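Local coordinates for TRAP dicarboxylate transporter, DctP subunit (Anaerococcus prevoti, PDB 4N91), which binds D-glucuronate in both its alpha and beta forms and probably serves as the extracytoplasmic solute-binding subunit of a TRAP transport system, at residues S95-T101 with Q177-N182; L114-A120 with Y331-A337; Y121-M125 with M239-I243; E129-I134 with F324-I328. All coordinates share one frame; numbering follows the deposited sequence.

Contact 1. Residues S95-T101 with Q177-N182. With BDP (beta-D-glucopyranuronic acid), chain C.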
# COMPACT_ATOMS: atom_id res chain seq x y z
N SER A 95 0.62 0.20 4.49
CA SER A 95 1.19 -0.24 3.23
C SER A 95 2.18 -1.36 3.49
O SER A 95 2.94 -1.34 4.47
CB SER A 95 1.91 0.90 2.52
OG SER A 95 2.51 0.46 1.32
N ASN A 96 2.18 -2.34 2.61
CA ASN A 96 3.14 -3.43 2.71
C ASN A 96 4.58 -2.88 2.76
O ASN A 96 5.48 -3.50 3.33
CB ASN A 96 2.98 -4.33 1.50
CG ASN A 96 3.66 -5.65 1.66
OD1 ASN A 96 3.10 -6.57 2.25
ND2 ASN A 96 4.87 -5.76 1.15
N ALA A 97 4.78 -1.72 2.13
CA ALA A 97 6.11 -1.11 2.06
C ALA A 97 6.74 -0.99 3.45
O ALA A 97 7.94 -1.18 3.61
CB ALA A 97 6.03 0.27 1.40
N ILE A 98 5.95 -0.62 4.46
CA ILE A 98 6.52 -0.39 5.78
C ILE A 98 6.54 -1.62 6.66
O ILE A 98 7.27 -1.68 7.63
CB ILE A 98 5.87 0.79 6.53
CG1 ILE A 98 4.45 0.46 6.95
CG2 ILE A 98 5.94 2.13 5.69
CD1 ILE A 98 3.87 1.42 7.97
N LEU A 99 5.77 -2.65 6.30
CA LEU A 99 5.70 -3.83 7.14
C LEU A 99 6.98 -4.65 7.09
O LEU A 99 7.28 -5.39 8.01
CB LEU A 99 4.51 -4.69 6.78
CG LEU A 99 3.16 -4.00 7.07
CD1 LEU A 99 2.03 -4.91 6.63
CD2 LEU A 99 3.00 -3.63 8.53
N GLU A 100 7.77 -4.48 6.03
CA GLU A 100 9.05 -5.17 5.92
C GLU A 100 10.03 -4.82 7.03
O GLU A 100 10.96 -5.56 7.26
CB GLU A 100 9.69 -4.93 4.55
CG GLU A 100 10.11 -3.50 4.31
CD GLU A 100 10.76 -3.27 2.94
OE1 GLU A 100 10.61 -4.12 2.02
OE2 GLU A 100 11.41 -2.22 2.80
N THR A 101 9.83 -3.70 7.72
CA THR A 101 10.69 -3.32 8.83
C THR A 101 10.25 -4.01 10.13
O THR A 101 10.97 -3.98 11.11
CB THR A 101 10.76 -1.78 9.03
OG1 THR A 101 9.48 -1.25 9.38
CG2 THR A 101 11.26 -1.11 7.76
N GLN A 177 8.14 5.83 0.93
CA GLN A 177 7.69 5.41 2.25
C GLN A 177 8.88 4.98 3.08
O GLN A 177 10.01 4.88 2.57
CB GLN A 177 6.70 4.28 2.11
CG GLN A 177 5.46 4.68 1.28
CD GLN A 177 4.42 3.58 1.29
OE1 GLN A 177 3.67 3.43 2.25
NE2 GLN A 177 4.39 2.82 0.24
N GLN A 178 8.65 4.75 4.37
CA GLN A 178 9.71 4.30 5.27
C GLN A 178 9.98 2.81 5.03
O GLN A 178 9.52 1.94 5.77
CB GLN A 178 9.38 4.58 6.74
CG GLN A 178 10.60 4.45 7.64
CD GLN A 178 10.31 4.67 9.12
OE1 GLN A 178 10.38 3.73 9.91
NE2 GLN A 178 9.99 5.89 9.49
N SER A 179 10.74 2.56 3.98
CA SER A 179 10.93 1.25 3.41
C SER A 179 12.35 1.10 2.87
O SER A 179 12.71 1.74 1.88
CB SER A 179 9.96 1.11 2.24
OG SER A 179 10.26 -0.03 1.45
N PRO A 180 13.18 0.27 3.52
CA PRO A 180 14.54 0.08 2.98
C PRO A 180 14.57 -0.42 1.54
O PRO A 180 15.47 -0.04 0.79
CB PRO A 180 15.18 -0.90 3.95
CG PRO A 180 14.37 -0.74 5.25
CD PRO A 180 12.98 -0.40 4.82
N THR A 181 13.57 -1.19 1.13
CA THR A 181 13.50 -1.65 -0.25
C THR A 181 13.40 -0.47 -1.22
O THR A 181 14.16 -0.37 -2.19
CB THR A 181 12.31 -2.61 -0.45
OG1 THR A 181 12.60 -3.83 0.21
CG2 THR A 181 12.05 -2.85 -1.93
N ASN A 182 12.52 0.47 -0.90
CA ASN A 182 12.35 1.64 -1.75
C ASN A 182 13.55 2.57 -1.73
O ASN A 182 13.86 3.20 -2.74
CB ASN A 182 11.05 2.37 -1.43
CG ASN A 182 9.84 1.63 -1.98
OD1 ASN A 182 9.32 0.73 -1.35
ND2 ASN A 182 9.44 1.99 -3.20
C1 BDP C . -0.87 4.95 -0.85
C2 BDP C . -1.16 3.82 0.04
C3 BDP C . -0.99 4.23 1.47
C4 BDP C . 0.34 4.70 1.73
C5 BDP C . 0.66 5.80 0.79
C6 BDP C . 2.14 6.24 0.91
O2 BDP C . -2.63 3.68 -0.12
O3 BDP C . -1.32 3.11 2.36
O4 BDP C . 0.56 5.07 2.99
O5 BDP C . 0.47 5.36 -0.60
O6A BDP C . 2.50 6.59 2.05
O1 BDP C . -0.78 4.40 -2.19
O6B BDP C . 2.79 6.44 -0.14
O HOH W 1 9.17 1.27 8.53

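Contact 2. Residues L114-A120 with Y331-A337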
# COMPACT_ATOMS: atom_id res chain seq x y z
N LEU A 114 7.39 -6.99 -10.11
CA LEU A 114 7.17 -8.35 -9.65
C LEU A 114 6.00 -8.96 -10.38
O LEU A 114 6.07 -10.11 -10.82
CB LEU A 114 6.91 -8.34 -8.14
CG LEU A 114 6.48 -9.67 -7.55
CD1 LEU A 114 7.62 -10.68 -7.70
CD2 LEU A 114 6.10 -9.47 -6.09
N PHE A 115 4.92 -8.19 -10.55
CA PHE A 115 3.72 -8.75 -11.17
C PHE A 115 3.57 -8.39 -12.64
O PHE A 115 3.81 -7.24 -13.05
CB PHE A 115 2.49 -8.27 -10.42
CG PHE A 115 2.50 -8.61 -8.96
CD1 PHE A 115 2.36 -9.94 -8.55
CD2 PHE A 115 2.64 -7.63 -8.00
CE1 PHE A 115 2.37 -10.26 -7.21
CE2 PHE A 115 2.65 -7.95 -6.66
CZ PHE A 115 2.51 -9.28 -6.27
N ALA A 116 3.17 -9.36 -13.44
CA ALA A 116 3.09 -9.14 -14.88
C ALA A 116 1.90 -8.27 -15.24
O ALA A 116 1.91 -7.58 -16.26
CB ALA A 116 3.02 -10.46 -15.62
N SER A 117 0.86 -8.32 -14.41
CA SER A 117 -0.42 -7.68 -14.74
C SER A 117 -1.18 -7.46 -13.45
O SER A 117 -0.88 -8.10 -12.44
CB SER A 117 -1.26 -8.57 -15.66
OG SER A 117 -1.73 -9.73 -14.99
N SER A 118 -2.19 -6.59 -13.49
CA SER A 118 -3.01 -6.37 -12.31
C SER A 118 -3.78 -7.64 -11.99
O SER A 118 -4.02 -7.97 -10.83
CB SER A 118 -3.92 -5.13 -12.45
OG SER A 118 -4.95 -5.35 -13.40
N GLU A 119 -4.14 -8.41 -13.02
CA GLU A 119 -4.85 -9.66 -12.77
C GLU A 119 -3.94 -10.65 -12.04
O GLU A 119 -4.40 -11.34 -11.12
CB GLU A 119 -5.36 -10.30 -14.08
CG GLU A 119 -6.08 -9.34 -15.00
CD GLU A 119 -5.11 -8.64 -15.95
OE1 GLU A 119 -4.51 -9.34 -16.80
OE2 GLU A 119 -4.93 -7.42 -15.84
N ALA A 120 -2.68 -10.76 -12.45
CA ALA A 120 -1.75 -11.64 -11.73
C ALA A 120 -1.66 -11.23 -10.26
O ALA A 120 -1.76 -12.05 -9.36
CB ALA A 120 -0.36 -11.60 -12.38
N TYR A 331 1.45 -17.42 -11.44
CA TYR A 331 0.35 -16.52 -11.71
C TYR A 331 0.72 -15.54 -12.82
O TYR A 331 -0.14 -15.17 -13.62
CB TYR A 331 -0.07 -15.76 -10.46
CG TYR A 331 -0.98 -16.57 -9.58
CD1 TYR A 331 -2.29 -16.83 -9.97
CD2 TYR A 331 -0.55 -17.06 -8.36
CE1 TYR A 331 -3.13 -17.55 -9.17
CE2 TYR A 331 -1.38 -17.78 -7.55
CZ TYR A 331 -2.68 -18.02 -7.96
OH TYR A 331 -3.51 -18.75 -7.16
N ASN A 332 1.98 -15.13 -12.89
CA ASN A 332 2.40 -14.23 -13.97
C ASN A 332 2.22 -14.92 -15.31
O ASN A 332 1.85 -14.30 -16.30
CB ASN A 332 3.86 -13.79 -13.79
CG ASN A 332 4.01 -12.68 -12.77
OD1 ASN A 332 3.07 -11.95 -12.46
ND2 ASN A 332 5.22 -12.54 -12.22
N GLU A 333 2.49 -16.22 -15.33
CA GLU A 333 2.35 -17.01 -16.57
C GLU A 333 0.89 -17.20 -16.97
O GLU A 333 0.55 -17.16 -18.16
CB GLU A 333 3.01 -18.37 -16.38
CG GLU A 333 4.52 -18.30 -16.30
CD GLU A 333 5.14 -19.51 -15.61
OE1 GLU A 333 4.56 -20.61 -15.70
OE2 GLU A 333 6.20 -19.35 -14.97
N GLU A 334 0.03 -17.41 -15.98
CA GLU A 334 -1.40 -17.61 -16.20
C GLU A 334 -2.09 -16.30 -16.59
O GLU A 334 -3.05 -16.30 -17.36
CB GLU A 334 -2.03 -18.19 -14.94
CG GLU A 334 -3.51 -18.49 -15.05
CD GLU A 334 -4.05 -19.26 -13.84
OE1 GLU A 334 -3.26 -19.55 -12.91
OE2 GLU A 334 -5.27 -19.57 -13.84
N TYR A 335 -1.61 -15.17 -16.06
CA TYR A 335 -2.22 -13.87 -16.35
C TYR A 335 -1.18 -12.87 -16.81
O TYR A 335 -0.82 -11.94 -16.07
CB TYR A 335 -2.94 -13.34 -15.11
CG TYR A 335 -3.99 -14.27 -14.58
CD1 TYR A 335 -5.26 -14.31 -15.15
CD2 TYR A 335 -3.72 -15.13 -13.53
CE1 TYR A 335 -6.23 -15.17 -14.68
CE2 TYR A 335 -4.68 -15.99 -13.05
CZ TYR A 335 -5.94 -16.01 -13.63
OH TYR A 335 -6.89 -16.86 -13.13
N PRO A 336 -0.66 -13.04 -18.02
CA PRO A 336 0.39 -12.15 -18.51
C PRO A 336 -0.15 -10.79 -18.90
O PRO A 336 -1.36 -10.58 -18.93
CB PRO A 336 0.91 -12.88 -19.74
CG PRO A 336 -0.25 -13.63 -20.23
CD PRO A 336 -1.01 -14.07 -19.02
N ALA A 337 0.76 -9.86 -19.18
CA ALA A 337 0.39 -8.55 -19.66
C ALA A 337 -0.34 -8.68 -21.00
O ALA A 337 -1.47 -8.21 -21.15
CB ALA A 337 1.62 -7.70 -19.83

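Contact 3. Residues Y121-M125 with M239-I243. With BDP (beta-D-glucopyranuronic acid), chain C.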
# COMPACT_ATOMS: atom_id res chain seq x y z
N TYR A 121 -1.49 -9.93 -10.05
CA TYR A 121 -1.41 -9.35 -8.72
C TYR A 121 -2.63 -9.70 -7.85
O TYR A 121 -2.49 -10.18 -6.74
CB TYR A 121 -1.27 -7.83 -8.92
CG TYR A 121 -1.38 -6.98 -7.68
CD1 TYR A 121 -0.75 -7.33 -6.50
CD2 TYR A 121 -2.07 -5.78 -7.72
CE1 TYR A 121 -0.84 -6.53 -5.36
CE2 TYR A 121 -2.17 -4.95 -6.60
CZ TYR A 121 -1.55 -5.33 -5.43
OH TYR A 121 -1.64 -4.53 -4.33
N HIS A 122 -3.83 -9.46 -8.36
CA HIS A 122 -5.03 -9.70 -7.58
C HIS A 122 -5.18 -11.17 -7.24
O HIS A 122 -5.59 -11.52 -6.13
CB HIS A 122 -6.26 -9.23 -8.34
CG HIS A 122 -6.28 -7.76 -8.58
ND1 HIS A 122 -7.19 -7.16 -9.42
CD2 HIS A 122 -5.50 -6.77 -8.09
CE1 HIS A 122 -6.96 -5.86 -9.45
NE2 HIS A 122 -5.94 -5.60 -8.65
N HIS A 123 -4.83 -12.04 -8.18
CA HIS A 123 -4.95 -13.46 -7.93
C HIS A 123 -3.95 -13.93 -6.88
O HIS A 123 -4.27 -14.78 -6.07
CB HIS A 123 -4.80 -14.26 -9.22
CG HIS A 123 -6.05 -14.31 -10.03
ND1 HIS A 123 -6.36 -13.38 -11.00
CD2 HIS A 123 -7.11 -15.16 -9.97
CE1 HIS A 123 -7.53 -13.68 -11.53
NE2 HIS A 123 -8.01 -14.75 -10.92
N VAL A 124 -2.75 -13.36 -6.92
CA VAL A 124 -1.75 -13.63 -5.90
C VAL A 124 -2.25 -13.25 -4.51
O VAL A 124 -2.17 -14.05 -3.58
CB VAL A 124 -0.39 -12.94 -6.21
CG1 VAL A 124 0.52 -12.92 -4.99
CG2 VAL A 124 0.29 -13.67 -7.37
N MSE A 125 -2.79 -12.04 -4.36
CA MSE A 125 -3.20 -11.52 -3.06
C MSE A 125 -4.42 -12.28 -2.53
O MSE A 125 -4.67 -12.28 -1.33
CB MSE A 125 -3.50 -10.02 -3.15
CG MSE A 125 -2.31 -9.17 -3.55
SE MSE A 125 -0.69 -9.49 -2.49
CE MSE A 125 -1.40 -9.09 -0.68
N MSE A 239 3.52 -2.69 -7.49
CA MSE A 239 2.12 -2.83 -7.12
C MSE A 239 2.13 -3.26 -5.67
O MSE A 239 2.36 -4.43 -5.36
CB MSE A 239 1.37 -3.84 -7.99
CG MSE A 239 1.47 -3.50 -9.42
SE MSE A 239 0.40 -4.72 -10.49
CE MSE A 239 -1.27 -3.66 -10.51
N VAL A 240 1.92 -2.30 -4.78
CA VAL A 240 2.17 -2.52 -3.35
C VAL A 240 0.84 -2.61 -2.63
O VAL A 240 0.09 -1.63 -2.55
CB VAL A 240 3.02 -1.40 -2.72
CG1 VAL A 240 3.32 -1.72 -1.26
CG2 VAL A 240 4.34 -1.20 -3.50
N PRO A 241 0.51 -3.79 -2.10
CA PRO A 241 -0.79 -3.86 -1.44
C PRO A 241 -0.82 -3.07 -0.15
O PRO A 241 0.18 -3.00 0.56
CB PRO A 241 -0.97 -5.36 -1.16
CG PRO A 241 0.45 -5.90 -1.06
CD PRO A 241 1.25 -5.07 -2.05
N ASP A 242 -1.97 -2.50 0.16
CA ASP A 242 -2.26 -2.06 1.52
C ASP A 242 -2.74 -3.28 2.30
O ASP A 242 -3.48 -4.14 1.78
CB ASP A 242 -3.32 -0.95 1.52
CG ASP A 242 -2.78 0.39 1.07
OD1 ASP A 242 -1.56 0.67 1.24
OD2 ASP A 242 -3.60 1.20 0.58
N ILE A 243 -2.30 -3.38 3.54
CA ILE A 243 -2.61 -4.53 4.38
C ILE A 243 -3.44 -4.09 5.57
O ILE A 243 -3.10 -3.11 6.24
CB ILE A 243 -1.33 -5.21 4.90
CG1 ILE A 243 -0.37 -5.51 3.74
CG2 ILE A 243 -1.67 -6.47 5.68
CD1 ILE A 243 -0.87 -6.53 2.72
C1 BDP C . -0.87 4.95 -0.85
C2 BDP C . -1.16 3.82 0.04
C3 BDP C . -0.99 4.23 1.47
C4 BDP C . 0.34 4.70 1.73
C5 BDP C . 0.66 5.80 0.79
C6 BDP C . 2.14 6.24 0.91
O2 BDP C . -2.63 3.68 -0.12
O3 BDP C . -1.32 3.11 2.36
O4 BDP C . 0.56 5.07 2.99
O5 BDP C . 0.47 5.36 -0.60
O6A BDP C . 2.50 6.59 2.05
O1 BDP C . -0.78 4.40 -2.19
O6B BDP C . 2.79 6.44 -0.14
O HOH W 2 -1.64 -1.88 -4.84

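Contact 4. Residues E129-I134 with F324-I328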
# COMPACT_ATOMS: atom_id res chain seq x y z
N GLU A 129 -2.66 -19.59 0.11
CA GLU A 129 -1.41 -20.32 0.31
C GLU A 129 -0.22 -19.40 0.20
O GLU A 129 0.83 -19.65 0.78
CB GLU A 129 -1.30 -21.45 -0.69
CG GLU A 129 -2.32 -22.53 -0.41
CD GLU A 129 -2.11 -23.74 -1.27
OE1 GLU A 129 -1.52 -23.59 -2.36
OE2 GLU A 129 -2.52 -24.84 -0.84
N ILE A 130 -0.38 -18.32 -0.54
CA ILE A 130 0.67 -17.32 -0.63
C ILE A 130 0.57 -16.32 0.52
O ILE A 130 1.56 -16.06 1.17
CB ILE A 130 0.62 -16.56 -1.98
CG1 ILE A 130 0.91 -17.54 -3.12
CG2 ILE A 130 1.64 -15.41 -1.99
CD1 ILE A 130 0.88 -16.93 -4.53
N VAL A 131 -0.60 -15.72 0.75
CA VAL A 131 -0.65 -14.60 1.70
C VAL A 131 -0.70 -15.03 3.17
O VAL A 131 -0.16 -14.33 4.02
CB VAL A 131 -1.80 -13.60 1.40
CG1 VAL A 131 -1.58 -12.96 0.05
CG2 VAL A 131 -3.18 -14.27 1.48
N LYS A 132 -1.30 -16.17 3.50
CA LYS A 132 -1.46 -16.49 4.91
C LYS A 132 -0.16 -16.60 5.70
O LYS A 132 -0.07 -16.07 6.80
CB LYS A 132 -2.35 -17.72 5.11
CG LYS A 132 -3.70 -17.33 5.70
CD LYS A 132 -4.89 -18.16 5.22
CE LYS A 132 -6.17 -17.64 5.90
NZ LYS A 132 -7.42 -18.33 5.49
N PRO A 133 0.87 -17.26 5.14
CA PRO A 133 2.16 -17.32 5.86
C PRO A 133 2.79 -15.95 6.06
O PRO A 133 3.45 -15.72 7.08
CB PRO A 133 3.03 -18.17 4.94
CG PRO A 133 2.09 -18.95 4.15
CD PRO A 133 0.87 -18.12 3.96
N ILE A 134 2.56 -15.05 5.11
CA ILE A 134 3.08 -13.70 5.20
C ILE A 134 2.29 -12.93 6.26
O ILE A 134 2.87 -12.32 7.16
CB ILE A 134 2.99 -12.98 3.85
CG1 ILE A 134 3.65 -13.81 2.75
CG2 ILE A 134 3.65 -11.60 3.92
CD1 ILE A 134 5.11 -14.02 2.93
N PHE A 324 7.61 -18.31 -2.47
CA PHE A 324 6.56 -17.33 -2.75
C PHE A 324 6.77 -16.72 -4.13
O PHE A 324 5.83 -16.58 -4.92
CB PHE A 324 6.54 -16.23 -1.68
CG PHE A 324 6.22 -16.75 -0.31
CD1 PHE A 324 4.91 -16.95 0.08
CD2 PHE A 324 7.23 -17.06 0.57
CE1 PHE A 324 4.61 -17.43 1.33
CE2 PHE A 324 6.94 -17.56 1.83
CZ PHE A 324 5.63 -17.76 2.20
N TYR A 325 8.01 -16.35 -4.41
CA TYR A 325 8.37 -15.84 -5.73
C TYR A 325 8.02 -16.84 -6.83
O TYR A 325 7.46 -16.44 -7.85
CB TYR A 325 9.85 -15.50 -5.76
CG TYR A 325 10.31 -14.77 -7.00
CD1 TYR A 325 10.13 -13.40 -7.13
CD2 TYR A 325 10.96 -15.44 -8.02
CE1 TYR A 325 10.58 -12.72 -8.26
CE2 TYR A 325 11.41 -14.77 -9.14
CZ TYR A 325 11.22 -13.43 -9.26
OH TYR A 325 11.68 -12.81 -10.41
N ASP A 326 8.33 -18.13 -6.62
CA ASP A 326 7.98 -19.17 -7.59
C ASP A 326 6.48 -19.21 -7.86
O ASP A 326 6.05 -19.33 -9.01
CB ASP A 326 8.41 -20.56 -7.12
CG ASP A 326 9.91 -20.72 -7.02
OD1 ASP A 326 10.65 -19.95 -7.67
OD2 ASP A 326 10.33 -21.61 -6.27
N ALA A 327 5.70 -19.12 -6.80
CA ALA A 327 4.26 -19.21 -6.91
C ALA A 327 3.73 -18.00 -7.66
O ALA A 327 2.82 -18.12 -8.48
CB ALA A 327 3.62 -19.31 -5.53
N ILE A 328 4.30 -16.84 -7.39
CA ILE A 328 3.92 -15.61 -8.09
C ILE A 328 4.20 -15.74 -9.58
O ILE A 328 3.40 -15.32 -10.42
CB ILE A 328 4.64 -14.40 -7.48
CG1 ILE A 328 4.06 -14.11 -6.10
CG2 ILE A 328 4.54 -13.18 -8.39
CD1 ILE A 328 4.85 -13.13 -5.29

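Contact 1. Residues S95-T101 with Q177-N182
Glu100 and Thr181 meet in a fold of the periplasmic-binding-protein clan, probably where its two lobes adjoin beside the glucuronate cleft, and the carboxylate of Glu100 grips the first turn of helix 180-188. Glu100 OE2 takes a nearly straight bond from Thr181 N (2.9 Å, 170°), while Glu100 OE1 accepts from Thr181 OG1 at 2.7 Å; both donors arrive on the syn side. The N-cap residue Ser179 brings its OG to 2.8 Å from Glu100 OE2, although its single proton could instead serve OD1 of Asn182, whose ND2 is bonded to Gln238. Asn110 also donates to Glu100 OE1, and the helix start would probably favour the negative charge.

Neutral polar bonds reach into the ligand pocket. Gln177 NE2 donates to Ser95 OG at 3.2 Å, with the serine oxygen close to the amide plane. That oxygen also accepts from Ala97 N as an N-cap, a position reached with OG anti to the backbone nitrogen (chi1 178°). The Gln177 amide thereby stays beside the sugar acid, its CD 3.5 Å from C6 of the beta-glucuronate, which Arg154 and Arg175 hydrogen-bond.

A water lies within hydrogen-bonding reach of three acceptors, Thr101 OG1, Gln178 O and Gln178 OE1, more than its two protons can serve. Apolar contact closes the outer side: the Thr101 and Pro180 side chains cross at about a right angle, with Thr101 CG2 only 3.5 Å from Pro180 CD.

Contact 2. Residues L114-A120 with Y331-A337
Asn332 meets the backbone of Leu114 and Ala116 where the N-cap of helix 118-125 lies against the C-terminal turn of helix 322-334, a side-chain amide bonding to the loop before the helix. Its CB rests on the methyl of Ala116, with the two CB atoms 3.9 Å apart. Beyond it, CG anti to the carbonyl carbon (chi1 -79°) carries the amide across to residues 114-116, and this carbon lies 3.5 Å from Ala116 N. The oxygen OD1 then accepts from Ala116 N at 2.8 Å, the donor standing well above the amide C=O plane. The same oxygen sits at the edge of the Phe115 ring and against the Ala120 methyl. At the other tip, ND2 donates to Leu114 O over 2.9 Å, in the plane of that carbonyl, and a second bond from ND2 goes to Gln329 within its own helix. One side chain thus occupies both a backbone N-H and a backbone C=O of the connecting loop, fixing the turn of its own amide.

Ser117 works in a similar two-way fashion. As N-cap its OG accepts from Ala120 N (2.9 Å) and gives its proton to the carbonyl oxygen of Tyr335, the first residue to leave helical geometry after helix 322-334, so the start of one helix is tied to the end of the other. Around this joint the Tyr335 ring stacks on His123, and Tyr331 OH bonds Asp127. Farther along, the Ala337 methyl CB reaches to 3.6 Å from Ala116 O.

Contact 3. Residues Y121-M125 with M239-I243
Tyr121 projects from helix 118-125 as the main bump of this contact, entering a hollow formed by Met239 and Pro241 on the approach to strand 242-247. With CG anti to the backbone nitrogen (chi1 171°), the ring runs out beneath Met239 CB and OH reaches Pro241. Met239 CB sits over the centre of one face, 3.9 Å from the centroid of the Tyr121 ring, in a CH-pi contact. The selenium of this selenomethionine lies obliquely beyond, a Met-aromatic contact, and the bend at the end of the chain brings Met239 CE to 3.6 Å from Tyr121 CD2.

A second, smaller bump is the selenomethionine methyl of Met125. The Met125 chain, bent twice, brings CE to 3.7 Å from Pro241 CG and touches Ile243 CD1 more loosely. Pro241 thus touches Met125 CE and Tyr121 OH, which lies 3.1 Å from Pro241 CA. An alanine in place of Tyr121 would probably open a gap beneath Met239 and leave Pro241 without one wall.

Tyr121 OH is hydrogen-bonded to a water at 2.7 Å. Greasy packing therefore backs one side of residues 239-243, while Asp242 turns away, its OD1 2.7 Å from glucuronate O3, leaving polar recognition to the other side.

Contact 4. Residues E129-I134 with F324-I328
Phe324 and Ile134 face each other from opposite directions where helices 128-135 and 322-334 pack nearly antiparallel, their local axes 10.6 Å apart at a crossing angle of -152°. The phenylalanine ring takes most of the contacts. Its face receives the end of Ile134: CD1 stands 3.9 Å from the ring centroid and only 15° from the normal, a CH-pi contact. Ile134 achieves this by folding its chain, since a chi2 of -64° turns CD1 toward the ring instead of extending it.

The ring edge points at the other helix. Pro133 CB lies in the ring plane, 3.8 Å from Phe324 CZ, and Ile130 O is also at the edge, 3.3 Å from Phe324 CE1. Beside this, Ile130 slides past the phenylalanine in the opposite sense, its CG2 brushing Phe324 CD1, while its extended branch carries CD1 to 3.8 Å from the Ala327 methyl. Ala327 is small enough to admit that branch one turn along from Phe324. Val124 of helix 118-125 touches both Ile130 and Ile328, joining a third helix to the pair. A serine at Phe324 would probably leave the Ile134 methyl without its aromatic surface and open a gap beside Pro133.

No hydrogen bond spans the two segments. Near the kink at Pro133, the buried Ile130 O has no polar partner in the model, and the faintly positive C-H edge of the ring is likely to offer it mild electrostatic compensation within an otherwise apolar interface.

Overall arrangement
Contacts 1 and 3 are buried and both reach the glucuronate, whereas contacts 2 and 4 lie farther from the chain's centre and are only partly buried. Helix 118-125 serves contacts 2 and 3, and helix 322-334 serves contacts 2 and 4, so the C-terminal helix is linked through helix 118-125 to the segment carrying Asp242. Contacts 1 and 3 adjoin directly, Asn96 N lying 2.9 Å from Pro241 O. Chemistry follows position: charge and hydrogen bonds dominate beside the cleft in contact 1, side-chain to backbone bonds, with a serine N-cap, join helix ends in contact 2, and side-chain packing governs contacts 3 and 4, where no direct hydrogen bond crosses.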